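Local coordinates for serine-tRNA ligase (Naegleria fowleri, PDB 6BLJ), which probably attaches serine to its cognate tRNA in the cytoplasm, activating the amino acid with ATP as seryl adenylate, at residues Thr246-Thr251 and Tyr279-Ser284; Met309-Arg314 and Val330-Lys335; Leu367-Arg372 and Val456-Thr461. All blocks are in the same frame, centred on the assembly; numbering follows the deposited sequence.

The three contacts follow one another along the chain, each closing before the next opens, in the class II synthetase catalytic part. Contact 1 joins strands 249-251 and 278-280 of a small antiparallel sheet; contact 2 joins strands 304-313 and 332-342 of the large mixed sheet. Their centres lie about 10 Å apart, they touch directly, and both reach the second subunit, so dimer interface and nucleotide site adjoin. Contact 3 shares the large sheet through strand 371-375, but its centre is about 22 Å from that of contact 2 and about 31 Å from that of contact 1. It is connected to the active site by helix 448-458, whose other end lies near the AMP.

Contact 1 of 3, residues Thr246-Thr251 and Tyr279-Ser284; sequences TPFFMT and YLIATS
Ile281 meets the other segment with both of its branches. CD1 reaches Pro247 O at 3.4 Å and continues to Thr246 OG1, while meeting the Phe248 ring obliquely. CG2 heads the other way and lies 3.8 Å from Met250 CG, the two side chains crossing at about a right angle. This split follows from CG1 standing between the backbone N and carbonyl carbon (chi1 67°), with CG2 beside the N. Along the adjoining strands, Phe249 and Leu280 run side by side on one face of the sheet, Leu280 CD2 touching the rim of the phenyl ring in its plane, 3.9 Å from Phe249 CD1. Met250 and Tyr279 occupy the reverse face, where Met250 packs on helix 285-290 and Tyr279 meets Phe264 with the rings almost perpendicular.

The backbone sets this register. Met250 and Tyr279 form a hydrogen-bonded antiparallel pair, with Met250 N to Tyr279 O and Tyr279 N to Met250 O both 2.9 Å. Where the strands end, Ile281 N still reaches Phe248 O at 2.9 Å. Thr246 OG1 reaches forward to Pro247 O at 3.0 Å.

Farther out, Ile281 bonds by its backbone to Phe313, and Thr283 OG1 bonds to Lys335 NZ, which ties the 279-284 segment to the strands that line the AMP site. Gln332 of the second subunit bridges Phe248 N and Thr246 O, and Phe249 meets Tyr269 of that subunit. The proline of the 246-251 segment, following helix 220-238 and strand 242-245, fits motif 1 of class II synthetases, the element that builds their dimer interface; Thr283-Ser284 begins what is probably the TxE loop of seryl-tRNA synthetases.

Contact 2 of 3, residues Met309-Arg314 and Val330-Lys335; sequences MSTCFR and VHQFEK. With AMP (adenosine monophosphate), chain D.
Glu334 OE2 is gripped by two hydroxyls: Thr311 OG1 donates to its anti lone pair at 2.7 Å, and Tyr245 OH of the second subunit bonds to the same oxygen. The glutamate bends at chi2 (71°), which brings its carboxylate back alongside Thr311 on a face shared with Phe313 and Gln332.

The reverse face carries the nucleotide. Phe333 is sandwiched there: AMP N3 sits over the centre of one ring face, 3.7 Å above its plane, and Cys312 CB makes a CH-pi contact with the opposite face, 4.0 Å from the ring centroid. Val330 reads the adenine edge with its backbone, its N donating to AMP N1 at 3.0 Å and its O accepting from AMP N6. Arg314, extended from CG to NE, grips the phosphate with two almost straight bonds, NH1 to AMP O1P and NH2 to AMP O2P, both 2.9 Å. The phosphorus lies in the guanidinium plane, and NE bonds to Ala282 O, fixing the rotation of the group.

Backbone bonds hold the strands in antiparallel register, Cys312 N to Phe333 O being 2.7 Å. At the loop end, His331 ND1 donates to Arg314 O at 2.8 Å within the imidazole plane, pinning that ring. At the other end a water donates to both Ser310 OG and Lys335 O.

With an arginine on the phosphate and a phenylalanine ring lying face-on against the adenine, the pair matches motif 2 of class II synthetases, two antiparallel strands joined by a loop.

Contact 3 of 3, residues Leu367-Arg372 and Val456-Thr461; sequences LGIPYR and VENYQT
At the end of helix 448-458, probably the helix of class II motif 3, Tyr459 reaches across to the turn that closes helix 348-366. Its hydroxyl donates a short hydrogen bond to Leu367 O, 2.5 Å from OH, arriving from above the carbonyl plane. The acceptor lies near the ring plane, so the phenol meets the turn with its rim. Gly368, at positive phi in a Schellman motif, lies next to that bond, its CA 3.5 Å from Tyr459 OH. Ile369 adds an apolar touch at the ring edge, CD1 standing 4.3 Å from Tyr459 CE2.

One residue farther on, Pro370 and Asn458 slide past each other in opposite directions, with Pro370 CD 3.8 Å from Asn458 OD1. Asn458 CG sits beside its own backbone N (chi1 -78°), and ND2 turns back to Cys454 O in the preceding helical turn and also bonds to Trp394 O. Arg177 NH1 bonds to Asn458 O and Gln460 O.

The contact therefore joins two helix C-termini, one leading into strand 371-375, the other ending what is probably the strand-helix unit of motif 3 in the class II catalytic fold.

Contact 1 of 3, residues Thr246-Thr251 and Tyr279-Ser284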
loop_
_atom_site.group_PDB
_atom_site.type_symbol
_atom_site.label_atom_id
_atom_site.label_comp_id
_atom_site.label_asym_id
_atom_site.label_seq_id
_atom_site.Cartn_x
_atom_site.Cartn_y
_atom_site.Cartn_z
ATOM N N THR A 246 16.325 -4.428 19.840
ATOM C CA THR A 246 14.889 -4.633 19.689
ATOM C C THR A 246 14.538 -5.639 18.590
ATOM O O THR A 246 15.357 -5.929 17.714
ATOM C CB THR A 246 14.205 -3.296 19.355
ATOM O OG1 THR A 246 14.524 -2.907 18.002
ATOM C CG2 THR A 246 14.685 -2.195 20.288
ATOM N N PRO A 247 13.316 -6.188 18.606
ATOM C CA PRO A 247 12.775 -6.786 17.384
ATOM C C PRO A 247 12.809 -5.760 16.272
ATOM O O PRO A 247 12.596 -4.569 16.501
ATOM C CB PRO A 247 11.326 -7.149 17.760
ATOM C CG PRO A 247 11.345 -7.286 19.290
ATOM C CD PRO A 247 12.340 -6.224 19.724
ATOM N N PHE A 248 13.102 -6.228 15.064
ATOM C CA PHE A 248 12.976 -5.392 13.880
ATOM C C PHE A 248 11.610 -5.559 13.218
ATOM O O PHE A 248 11.340 -4.859 12.235
ATOM C CB PHE A 248 14.095 -5.721 12.851
ATOM C CG PHE A 248 15.532 -5.528 13.364
ATOM C CD1 PHE A 248 15.801 -4.965 14.605
ATOM C CD2 PHE A 248 16.612 -5.909 12.568
ATOM C CE1 PHE A 248 17.129 -4.815 15.066
ATOM C CE2 PHE A 248 17.944 -5.749 13.015
ATOM C CZ PHE A 248 18.197 -5.199 14.262
ATOM N N PHE A 249 10.783 -6.495 13.719
ATOM C CA PHE A 249 9.382 -6.748 13.368
ATOM C C PHE A 249 8.465 -6.238 14.464
ATOM O O PHE A 249 8.754 -6.438 15.641
ATOM C CB PHE A 249 8.989 -8.246 13.357
ATOM C CG PHE A 249 9.744 -9.119 12.454
ATOM C CD1 PHE A 249 10.270 -8.656 11.276
ATOM C CD2 PHE A 249 9.883 -10.463 12.784
ATOM C CE1 PHE A 249 10.946 -9.519 10.437
ATOM C CE2 PHE A 249 10.551 -11.322 11.959
ATOM C CZ PHE A 249 11.093 -10.852 10.783
ATOM N N MET A 250 7.277 -5.769 14.089
ATOM C CA MET A 250 6.222 -5.556 15.077
ATOM C C MET A 250 4.898 -6.037 14.504
ATOM O O MET A 250 4.643 -5.867 13.309
ATOM C CB MET A 250 6.118 -4.078 15.473
ATOM C CG MET A 250 7.242 -3.597 16.363
ATOM S SD MET A 250 7.054 -1.846 16.750
ATOM C CE MET A 250 5.607 -1.850 17.819
ATOM N N THR A 251 4.048 -6.624 15.341
ATOM C CA THR A 251 2.721 -6.951 14.847
ATOM C C THR A 251 1.981 -5.657 14.520
ATOM O O THR A 251 2.277 -4.586 15.065
ATOM C CB THR A 251 1.911 -7.763 15.868
ATOM O OG1 THR A 251 1.515 -6.915 16.946
ATOM C CG2 THR A 251 2.751 -8.916 16.434
ATOM N N TYR A 279 5.057 -5.493 10.510
ATOM C CA TYR A 279 5.732 -4.391 9.844
ATOM C C TYR A 279 7.202 -4.405 10.238
ATOM O O TYR A 279 7.523 -4.643 11.399
ATOM C CB TYR A 279 5.168 -3.010 10.232
ATOM C CG TYR A 279 3.774 -2.665 9.753
ATOM C CD1 TYR A 279 3.517 -2.444 8.408
ATOM C CD2 TYR A 279 2.738 -2.457 10.660
ATOM C CE1 TYR A 279 2.248 -2.089 7.967
ATOM C CE2 TYR A 279 1.468 -2.091 10.230
ATOM C CZ TYR A 279 1.231 -1.915 8.888
ATOM O OH TYR A 279 -0.028 -1.571 8.463
ATOM N N LEU A 280 8.088 -4.080 9.293
ATOM C CA LEU A 280 9.464 -3.763 9.662
ATOM C C LEU A 280 9.482 -2.401 10.349
ATOM O O LEU A 280 8.786 -1.470 9.934
ATOM C CB LEU A 280 10.368 -3.728 8.427
ATOM C CG LEU A 280 10.598 -5.052 7.686
ATOM C CD1 LEU A 280 11.406 -4.837 6.419
ATOM C CD2 LEU A 280 11.304 -6.066 8.597
ATOM N N ILE A 281 10.279 -2.275 11.403
ATOM C CA ILE A 281 10.302 -1.009 12.133
ATOM C C ILE A 281 11.052 0.058 11.343
ATOM O O ILE A 281 12.030 -0.228 10.632
ATOM C CB ILE A 281 10.906 -1.204 13.531
ATOM C CG1 ILE A 281 12.401 -1.553 13.453
ATOM C CG2 ILE A 281 10.081 -2.261 14.286
ATOM C CD1 ILE A 281 13.103 -1.619 14.888
ATOM N N ALA A 282 10.578 1.302 11.458
ATOM C CA ALA A 282 11.252 2.475 10.907
ATOM C C ALA A 282 12.274 3.070 11.867
ATOM O O ALA A 282 13.143 3.829 11.427
ATOM C CB ALA A 282 10.217 3.562 10.537
ATOM N N THR A 283 12.230 2.692 13.146
ATOM C CA THR A 283 13.075 3.253 14.193
ATOM C C THR A 283 12.881 2.411 15.451
ATOM O O THR A 283 11.768 1.954 15.717
ATOM C CB THR A 283 12.730 4.740 14.467
ATOM O OG1 THR A 283 13.344 5.174 15.691
ATOM C CG2 THR A 283 11.203 4.979 14.573
ATOM N N SER A 284 13.961 2.214 16.226
ATOM C CA SER A 284 13.816 1.451 17.465
ATOM C C SER A 284 12.872 2.133 18.444
ATOM O O SER A 284 12.429 1.494 19.408
ATOM C CB SER A 284 15.182 1.214 18.143
ATOM O OG SER A 284 15.824 2.444 18.471
#

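Contact 2 of 3, residues Met309-Arg314 and Val330-Lys335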
loop_
_atom_site.group_PDB
_atom_site.type_symbol
_atom_site.label_atom_id
_atom_site.label_comp_id
_atom_site.label_asym_id
_atom_site.label_seq_id
_atom_site.Cartn_x
_atom_site.Cartn_y
_atom_site.Cartn_z
ATOM N N MET A 309 19.037 0.345 19.842
ATOM C CA MET A 309 19.897 -0.058 18.740
ATOM C C MET A 309 19.092 -0.929 17.793
ATOM O O MET A 309 18.501 -1.920 18.234
ATOM C CB MET A 309 21.093 -0.839 19.296
ATOM C CG MET A 309 21.987 -1.493 18.281
ATOM S SD MET A 309 23.143 -2.578 19.161
ATOM C CE MET A 309 24.152 -3.089 17.760
ATOM N N SER A 310 19.100 -0.604 16.501
ATOM C CA SER A 310 18.402 -1.477 15.560
ATOM C C SER A 310 18.791 -1.098 14.143
ATOM O O SER A 310 19.266 0.010 13.889
ATOM C CB SER A 310 16.869 -1.384 15.701
ATOM O OG SER A 310 16.374 -0.168 15.119
ATOM N N THR A 311 18.569 -2.029 13.217
ATOM C CA THR A 311 18.406 -1.617 11.835
ATOM C C THR A 311 16.999 -1.050 11.691
ATOM O O THR A 311 16.085 -1.432 12.427
ATOM C CB THR A 311 18.668 -2.797 10.889
ATOM O OG1 THR A 311 20.019 -3.215 11.074
ATOM C CG2 THR A 311 18.490 -2.400 9.399
ATOM N N CYS A 312 16.857 -0.095 10.775
ATOM C CA CYS A 312 15.631 0.634 10.494
ATOM C C CYS A 312 15.310 0.511 9.014
ATOM O O CYS A 312 16.212 0.572 8.172
ATOM C CB CYS A 312 15.775 2.120 10.841
ATOM S SG CYS A 312 16.303 2.409 12.552
ATOM N N PHE A 313 14.024 0.390 8.699
ATOM C CA PHE A 313 13.578 0.166 7.327
ATOM C C PHE A 313 12.512 1.187 6.960
ATOM O O PHE A 313 11.527 1.352 7.692
ATOM C CB PHE A 313 13.025 -1.247 7.147
ATOM C CG PHE A 313 13.988 -2.346 7.560
ATOM C CD1 PHE A 313 14.821 -2.953 6.625
ATOM C CD2 PHE A 313 14.050 -2.774 8.883
ATOM C CE1 PHE A 313 15.694 -3.985 7.007
ATOM C CE2 PHE A 313 14.928 -3.792 9.272
ATOM C CZ PHE A 313 15.741 -4.395 8.333
ATOM N N ARG A 314 12.691 1.862 5.823
ATOM C CA ARG A 314 11.766 2.914 5.426
ATOM C C ARG A 314 11.521 2.864 3.928
ATOM O O ARG A 314 12.468 2.903 3.139
ATOM C CB ARG A 314 12.302 4.284 5.841
ATOM C CG ARG A 314 12.466 4.386 7.347
ATOM C CD ARG A 314 12.681 5.781 7.770
ATOM N NE ARG A 314 12.900 5.860 9.200
ATOM C CZ ARG A 314 12.851 6.997 9.875
ATOM N NH1 ARG A 314 12.576 8.134 9.225
ATOM N NH2 ARG A 314 13.088 6.992 11.179
ATOM N N VAL A 330 18.308 6.010 2.318
ATOM C CA VAL A 330 18.230 4.616 1.920
ATOM C C VAL A 330 16.987 3.994 2.558
ATOM O O VAL A 330 16.286 4.634 3.337
ATOM C CB VAL A 330 19.506 3.843 2.307
ATOM C CG1 VAL A 330 20.681 4.280 1.430
ATOM C CG2 VAL A 330 19.841 4.082 3.792
ATOM N N HIS A 331 16.715 2.731 2.205
ATOM C CA HIS A 331 15.634 1.962 2.811
ATOM C C HIS A 331 16.071 1.194 4.049
ATOM O O HIS A 331 15.204 0.695 4.773
ATOM C CB HIS A 331 15.041 0.952 1.820
ATOM C CG HIS A 331 14.491 1.572 0.574
ATOM N ND1 HIS A 331 13.435 2.456 0.586
ATOM C CD2 HIS A 331 14.833 1.407 -0.726
ATOM C CE1 HIS A 331 13.157 2.819 -0.656
ATOM N NE2 HIS A 331 13.997 2.205 -1.470
ATOM N N GLN A 332 17.381 1.100 4.303
ATOM C CA GLN A 332 17.936 0.243 5.348
ATOM C C GLN A 332 19.159 0.919 5.953
ATOM O O GLN A 332 20.132 1.191 5.239
ATOM C CB GLN A 332 18.308 -1.124 4.755
ATOM C CG GLN A 332 19.020 -2.087 5.686
ATOM C CD GLN A 332 19.582 -3.285 4.918
ATOM O OE1 GLN A 332 18.893 -3.893 4.101
ATOM N NE2 GLN A 332 20.844 -3.597 5.150
ATOM N N PHE A 333 19.120 1.171 7.262
ATOM C CA PHE A 333 20.253 1.797 7.940
ATOM C C PHE A 333 20.192 1.472 9.431
ATOM O O PHE A 333 19.120 1.185 9.984
ATOM C CB PHE A 333 20.259 3.321 7.699
ATOM C CG PHE A 333 19.004 4.026 8.190
ATOM C CD1 PHE A 333 17.873 4.087 7.393
ATOM C CD2 PHE A 333 18.963 4.622 9.444
ATOM C CE1 PHE A 333 16.710 4.746 7.827
ATOM C CE2 PHE A 333 17.807 5.270 9.890
ATOM C CZ PHE A 333 16.675 5.331 9.066
ATOM N N GLU A 334 21.357 1.510 10.084
ATOM C CA GLU A 334 21.405 1.326 11.532
ATOM C C GLU A 334 21.309 2.667 12.232
ATOM O O GLU A 334 21.794 3.687 11.730
ATOM C CB GLU A 334 22.685 0.607 11.991
ATOM C CG GLU A 334 22.673 -0.887 11.713
ATOM C CD GLU A 334 22.813 -1.213 10.221
ATOM O OE1 GLU A 334 23.771 -0.704 9.582
ATOM O OE2 GLU A 334 21.983 -1.985 9.697
ATOM N N LYS A 335 20.662 2.667 13.399
ATOM C CA LYS A 335 20.481 3.909 14.134
ATOM C C LYS A 335 20.546 3.644 15.636
ATOM O O LYS A 335 19.917 2.706 16.146
ATOM C CB LYS A 335 19.153 4.599 13.756
ATOM C CG LYS A 335 18.932 5.932 14.514
ATOM C CD LYS A 335 17.790 6.782 13.931
ATOM C CE LYS A 335 16.415 6.099 13.964
ATOM N NZ LYS A 335 16.044 5.576 15.312
HETATM P P AMP D . 13.340 10.652 11.656
HETATM O O1P AMP D . 12.605 10.835 10.327
HETATM O O2P AMP D . 12.980 9.511 12.523
HETATM O O3P AMP D . 13.319 11.980 12.399
HETATM O "O5'" AMP D . 14.866 10.425 11.255
HETATM C "C5'" AMP D . 15.889 10.362 12.239
HETATM C "C4'" AMP D . 17.256 10.369 11.589
HETATM O "O4'" AMP D . 17.475 9.116 10.891
HETATM C "C3'" AMP D . 17.462 11.427 10.527
HETATM O "O3'" AMP D . 17.812 12.685 11.073
HETATM C "C2'" AMP D . 18.546 10.826 9.650
HETATM O "O2'" AMP D . 19.815 11.002 10.256
HETATM C "C1'" AMP D . 18.188 9.343 9.697
HETATM N N9 AMP D . 17.351 8.908 8.552
HETATM C C8 AMP D . 16.003 9.111 8.407
HETATM N N7 AMP D . 15.505 8.617 7.295
HETATM C C5 AMP D . 16.600 8.046 6.667
HETATM C C6 AMP D . 16.743 7.357 5.446
HETATM N N6 AMP D . 15.722 7.068 4.622
HETATM N N1 AMP D . 17.982 6.949 5.097
HETATM C C2 AMP D . 18.999 7.189 5.933
HETATM N N3 AMP D . 18.983 7.803 7.120
HETATM C C4 AMP D . 17.749 8.221 7.430
HETATM O O HOH W 1 17.162 2.353 15.918
#

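Contact 3 of 3, residues Leu367-Arg372 and Val456-Thr461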
loop_
_atom_site.group_PDB
_atom_site.type_symbol
_atom_site.label_atom_id
_atom_site.label_comp_id
_atom_site.label_asym_id
_atom_site.label_seq_id
_atom_site.Cartn_x
_atom_site.Cartn_y
_atom_site.Cartn_z
ATOM N N LEU A 367 32.905 14.150 17.510
ATOM C CA LEU A 367 33.293 13.700 16.178
ATOM C C LEU A 367 33.887 14.811 15.319
ATOM O O LEU A 367 34.331 14.529 14.204
ATOM C CB LEU A 367 32.082 13.091 15.446
ATOM C CG LEU A 367 31.608 11.741 15.994
ATOM C CD1 LEU A 367 30.256 11.411 15.428
ATOM C CD2 LEU A 367 32.615 10.639 15.632
ATOM N N GLY A 368 33.928 16.046 15.811
ATOM C CA GLY A 368 34.357 17.160 14.981
ATOM C C GLY A 368 33.429 17.461 13.820
ATOM O O GLY A 368 33.885 17.907 12.767
ATOM N N ILE A 369 32.131 17.255 13.987
ATOM C CA ILE A 369 31.150 17.489 12.931
ATOM C C ILE A 369 30.482 18.836 13.194
ATOM O O ILE A 369 29.795 18.978 14.217
ATOM C CB ILE A 369 30.104 16.365 12.882
ATOM C CG1 ILE A 369 30.742 15.024 12.501
ATOM C CG2 ILE A 369 28.999 16.709 11.900
ATOM C CD1 ILE A 369 31.371 15.016 11.133
ATOM N N PRO A 370 30.625 19.829 12.310
ATOM C CA PRO A 370 29.921 21.100 12.523
ATOM C C PRO A 370 28.436 20.909 12.284
ATOM O O PRO A 370 28.028 20.051 11.494
ATOM C CB PRO A 370 30.534 22.039 11.467
ATOM C CG PRO A 370 31.644 21.280 10.825
ATOM C CD PRO A 370 31.312 19.822 11.009
ATOM N N TYR A 371 27.623 21.694 12.996
ATOM C CA TYR A 371 26.176 21.547 12.894
ATOM C C TYR A 371 25.490 22.840 13.328
ATOM O O TYR A 371 26.117 23.770 13.847
ATOM C CB TYR A 371 25.658 20.366 13.732
ATOM C CG TYR A 371 25.865 20.550 15.199
ATOM C CD1 TYR A 371 26.989 20.025 15.834
ATOM C CD2 TYR A 371 24.982 21.308 15.954
ATOM C CE1 TYR A 371 27.207 20.232 17.181
ATOM C CE2 TYR A 371 25.195 21.518 17.302
ATOM C CZ TYR A 371 26.295 20.962 17.915
ATOM O OH TYR A 371 26.504 21.185 19.263
ATOM N N ARG A 372 24.169 22.861 13.147
ATOM C CA ARG A 372 23.328 23.886 13.741
ATOM C C ARG A 372 22.103 23.200 14.327
ATOM O O ARG A 372 21.672 22.145 13.839
ATOM C CB ARG A 372 22.932 24.968 12.704
ATOM C CG ARG A 372 22.051 24.435 11.545
ATOM C CD ARG A 372 21.866 25.466 10.420
ATOM N NE ARG A 372 20.856 25.044 9.440
ATOM C CZ ARG A 372 20.521 25.749 8.357
ATOM N NH1 ARG A 372 21.117 26.904 8.124
ATOM N NH2 ARG A 372 19.589 25.310 7.511
ATOM N N VAL A 456 32.820 11.446 5.893
ATOM C CA VAL A 456 33.794 11.346 4.807
ATOM C C VAL A 456 33.937 12.686 4.087
ATOM O O VAL A 456 35.030 13.013 3.608
ATOM C CB VAL A 456 33.446 10.187 3.839
ATOM C CG1 VAL A 456 33.405 8.828 4.589
ATOM C CG2 VAL A 456 32.167 10.444 3.051
ATOM N N GLU A 457 32.864 13.497 4.020
ATOM C CA GLU A 457 32.983 14.820 3.402
ATOM C C GLU A 457 33.804 15.779 4.257
ATOM O O GLU A 457 34.614 16.550 3.731
ATOM C CB GLU A 457 31.607 15.423 3.127
ATOM C CG GLU A 457 30.879 14.769 1.941
ATOM C CD GLU A 457 29.669 15.574 1.478
ATOM O OE1 GLU A 457 29.473 16.729 1.939
ATOM O OE2 GLU A 457 28.901 15.034 0.662
ATOM N N ASN A 458 33.614 15.759 5.573
ATOM C CA ASN A 458 34.332 16.719 6.404
ATOM C C ASN A 458 35.783 16.329 6.652
ATOM O O ASN A 458 36.599 17.217 6.927
ATOM C CB ASN A 458 33.607 16.899 7.734
ATOM C CG ASN A 458 32.398 17.796 7.599
ATOM O OD1 ASN A 458 32.524 19.018 7.512
ATOM N ND2 ASN A 458 31.217 17.187 7.516
ATOM N N TYR A 459 36.124 15.042 6.536
ATOM C CA TYR A 459 37.474 14.551 6.820
ATOM C C TYR A 459 38.234 14.152 5.556
ATOM O O TYR A 459 39.297 13.525 5.650
ATOM C CB TYR A 459 37.404 13.365 7.799
ATOM C CG TYR A 459 37.159 13.813 9.225
ATOM C CD1 TYR A 459 38.220 14.023 10.104
ATOM C CD2 TYR A 459 35.859 14.067 9.689
ATOM C CE1 TYR A 459 38.006 14.459 11.426
ATOM C CE2 TYR A 459 35.638 14.516 11.009
ATOM C CZ TYR A 459 36.721 14.707 11.867
ATOM O OH TYR A 459 36.533 15.140 13.164
ATOM N N GLN A 460 37.720 14.505 4.377
ATOM C CA GLN A 460 38.384 14.149 3.133
ATOM C C GLN A 460 39.684 14.932 2.968
ATOM O O GLN A 460 39.846 16.033 3.499
ATOM C CB GLN A 460 37.455 14.415 1.943
ATOM C CG GLN A 460 37.171 15.894 1.695
ATOM C CD GLN A 460 36.213 16.126 0.532
ATOM O OE1 GLN A 460 36.558 15.904 -0.638
ATOM N NE2 GLN A 460 34.989 16.539 0.852
ATOM N N THR A 461 40.619 14.337 2.247
ATOM C CA THR A 461 41.827 14.994 1.768
ATOM C C THR A 461 41.934 14.675 0.288
ATOM O O THR A 461 41.133 13.898 -0.240
ATOM C CB THR A 461 43.074 14.491 2.513
ATOM O OG1 THR A 461 43.491 13.241 1.951
ATOM C CG2 THR A 461 42.775 14.301 4.002
#